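Local coordinates for IPT/TIG domain-containing protein (PDB 3TC9) that probably serves as an auxiliary nutrient-binding protein, pairing an immunoglobulin-like IPT/TIG domain with a six-bladed beta-propeller, at residues V18-F23 against M34-E39. Numbering follows the deposited sequence.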
loop_
_atom_site.group_PDB
_atom_site.type_symbol
_atom_site.label_atom_id
_atom_site.label_comp_id
_atom_site.label_asym_id
_atom_site.label_seq_id
_atom_site.Cartn_x
_atom_site.Cartn_y
_atom_site.Cartn_z
ATOM N N VAL B 18 -13.624 -16.484 41.817
ATOM C CA VAL B 18 -14.062 -15.579 40.775
ATOM C C VAL B 18 -13.431 -16.097 39.513
ATOM O O VAL B 18 -12.238 -16.365 39.526
ATOM C CB VAL B 18 -13.721 -14.098 41.037
ATOM C CG1 VAL B 18 -14.367 -13.184 39.991
ATOM C CG2 VAL B 18 -14.156 -13.694 42.436
ATOM N N VAL B 19 -14.202 -16.322 38.457
ATOM C CA VAL B 19 -13.641 -16.849 37.198
ATOM C C VAL B 19 -14.385 -16.285 36.000
ATOM O O VAL B 19 -15.541 -15.892 36.122
ATOM C CB VAL B 19 -13.582 -18.414 37.104
ATOM C CG1 VAL B 19 -12.514 -19.005 38.018
ATOM C CG2 VAL B 19 -14.938 -19.053 37.364
ATOM N N ILE B 20 -13.709 -16.255 34.846
ATOM C CA ILE B 20 -14.287 -15.843 33.556
ATOM C C ILE B 20 -14.466 -17.125 32.750
ATOM O O ILE B 20 -13.523 -17.901 32.670
ATOM C CB ILE B 20 -13.445 -14.771 32.808
ATOM C CG1 ILE B 20 -13.364 -13.442 33.606
ATOM C CG2 ILE B 20 -13.984 -14.542 31.405
ATOM C CD1 ILE B 20 -12.144 -12.568 33.226
ATOM N N SER B 21 -15.694 -17.386 32.257
ATOM C CA SER B 21 -16.016 -18.560 31.452
ATOM C C SER B 21 -15.970 -18.207 29.958
ATOM O O SER B 21 -15.541 -19.036 29.159
ATOM C CB SER B 21 -17.371 -19.148 31.836
ATOM O OG SER B 21 -18.443 -18.248 31.630
ATOM N N GLU B 22 -16.404 -16.994 29.579
ATOM C CA GLU B 22 -16.348 -16.542 28.190
ATOM C C GLU B 22 -16.623 -15.046 28.062
ATOM O O GLU B 22 -17.093 -14.394 29.002
ATOM C CB GLU B 22 -17.298 -17.348 27.247
ATOM C CG GLU B 22 -18.797 -17.202 27.469
ATOM C CD GLU B 22 -19.658 -18.104 26.603
ATOM O OE1 GLU B 22 -19.317 -19.303 26.475
ATOM O OE2 GLU B 22 -20.684 -17.616 26.071
ATOM N N PHE B 23 -16.318 -14.516 26.890
ATOM C CA PHE B 23 -16.552 -13.116 26.570
ATOM C C PHE B 23 -16.991 -12.977 25.120
ATOM O O PHE B 23 -16.652 -13.806 24.282
ATOM C CB PHE B 23 -15.323 -12.231 26.871
ATOM C CG PHE B 23 -14.071 -12.526 26.085
ATOM C CD1 PHE B 23 -13.856 -11.940 24.846
ATOM C CD2 PHE B 23 -13.096 -13.378 26.593
ATOM C CE1 PHE B 23 -12.714 -12.242 24.103
ATOM C CE2 PHE B 23 -11.940 -13.652 25.863
ATOM C CZ PHE B 23 -11.764 -13.091 24.616
HETATM N N MSE B 34 -18.188 -4.919 25.563
HETATM C CA MSE B 34 -17.917 -6.335 25.785
HETATM C C MSE B 34 -18.848 -6.920 26.856
HETATM O O MSE B 34 -19.181 -6.256 27.816
HETATM C CB MSE B 34 -16.439 -6.528 26.177
HETATM C CG MSE B 34 -16.058 -7.974 26.450
HETATM SE SE MSE B 34 -14.281 -8.105 27.176
HETATM C CE MSE B 34 -13.264 -7.838 25.480
ATOM N N LEU B 35 -19.225 -8.170 26.679
ATOM C CA LEU B 35 -20.031 -8.935 27.620
ATOM C C LEU B 35 -19.188 -10.086 28.180
ATOM O O LEU B 35 -18.788 -10.975 27.426
ATOM C CB LEU B 35 -21.312 -9.466 26.923
ATOM C CG LEU B 35 -22.144 -10.559 27.636
ATOM C CD1 LEU B 35 -22.573 -10.133 29.030
ATOM C CD2 LEU B 35 -23.371 -10.934 26.780
ATOM N N LEU B 36 -18.908 -10.054 29.495
ATOM C CA LEU B 36 -18.172 -11.124 30.161
ATOM C C LEU B 36 -19.114 -12.071 30.883
ATOM O O LEU B 36 -19.969 -11.620 31.638
ATOM C CB LEU B 36 -17.178 -10.572 31.196
ATOM C CG LEU B 36 -15.840 -10.002 30.757
ATOM C CD1 LEU B 36 -15.028 -9.598 32.009
ATOM C CD2 LEU B 36 -15.018 -11.017 30.019
ATOM N N TYR B 37 -18.911 -13.364 30.718
ATOM C CA TYR B 37 -19.636 -14.383 31.461
ATOM C C TYR B 37 -18.692 -14.997 32.478
ATOM O O TYR B 37 -17.487 -15.077 32.247
ATOM C CB TYR B 37 -20.214 -15.473 30.540
ATOM C CG TYR B 37 -21.520 -15.135 29.862
ATOM C CD1 TYR B 37 -22.270 -14.034 30.258
ATOM C CD2 TYR B 37 -22.005 -15.910 28.815
ATOM C CE1 TYR B 37 -23.442 -13.675 29.586
ATOM C CE2 TYR B 37 -23.208 -15.598 28.177
ATOM C CZ TYR B 37 -23.922 -14.475 28.565
ATOM O OH TYR B 37 -25.107 -14.147 27.956
ATOM N N GLY B 38 -19.233 -15.443 33.587
ATOM C CA GLY B 38 -18.418 -16.084 34.599
ATOM C C GLY B 38 -19.176 -16.390 35.859
ATOM O O GLY B 38 -20.378 -16.661 35.832
ATOM N N GLU B 39 -18.438 -16.408 36.962
ATOM C CA GLU B 39 -18.939 -16.720 38.298
ATOM C C GLU B 39 -18.480 -15.703 39.333
ATOM O O GLU B 39 -17.308 -15.317 39.328
ATOM C CB GLU B 39 -18.402 -18.104 38.756
ATOM C CG GLU B 39 -18.633 -19.271 37.815
ATOM C CD GLU B 39 -19.711 -20.226 38.275
ATOM O OE1 GLU B 39 -19.472 -20.971 39.257
ATOM O OE2 GLU B 39 -20.789 -20.242 37.638
HETATM O O HOH W 1 -21.272 -18.427 33.562
#
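Ser21 and Glu22 share one partner, Tyr37, in a classic beta bulge of the antiparallel hairpin formed by 18-23 and 34-39. Tyr37 O accepts Ser21 N at 2.9 Å, the donor lying above the carbonyl plane, and Glu22 N through a weak bond. The return bond, Tyr37 N to Glu22 O, is short at 2.7 Å and nearly straight (171°). Beyond the bulge, Glu39 N donates to Val19 O at 3.1 Å; the reverse bond is weak.

From its CB, Glu22 leaves the sheet on the same face as Tyr37; CG, placed between the backbone N and the carbonyl carbon (chi1 66°), packs 3.7 Å from Tyr37 CD2 and also meets Tyr37 CB. From there the chain runs extended alongside the phenol: Glu22 CD stays close to Tyr37 CD2, and OE2 ends 3.5 Å from Tyr37 CD2. The carboxylate and ring planes are only 20° apart. A water donates to Gly38 O and lies at weak bonding distance from Ser21 OG.

On the face carrying Ile20, Phe23 and Leu36 the contacts between the strands are apolar. Leu36 CD2 presses against Phe23 CB at 3.4 Å and also meets Ile20 CG2, while Met34, a selenomethionine, approaches the Phe23 ring obliquely, its SE 5.2 Å from the centroid in a Met-aromatic contact.

Glu39 OE2 forms a salt bridge with Lys65. Strand 66-70 flanks strand 33-39 on the side away from 19-28, joined by backbone bonds such as Leu36 with Leu67, while Ile20 and Phe23 reach strand 80-85, packing the hairpin into the immunoglobulin-like sandwich.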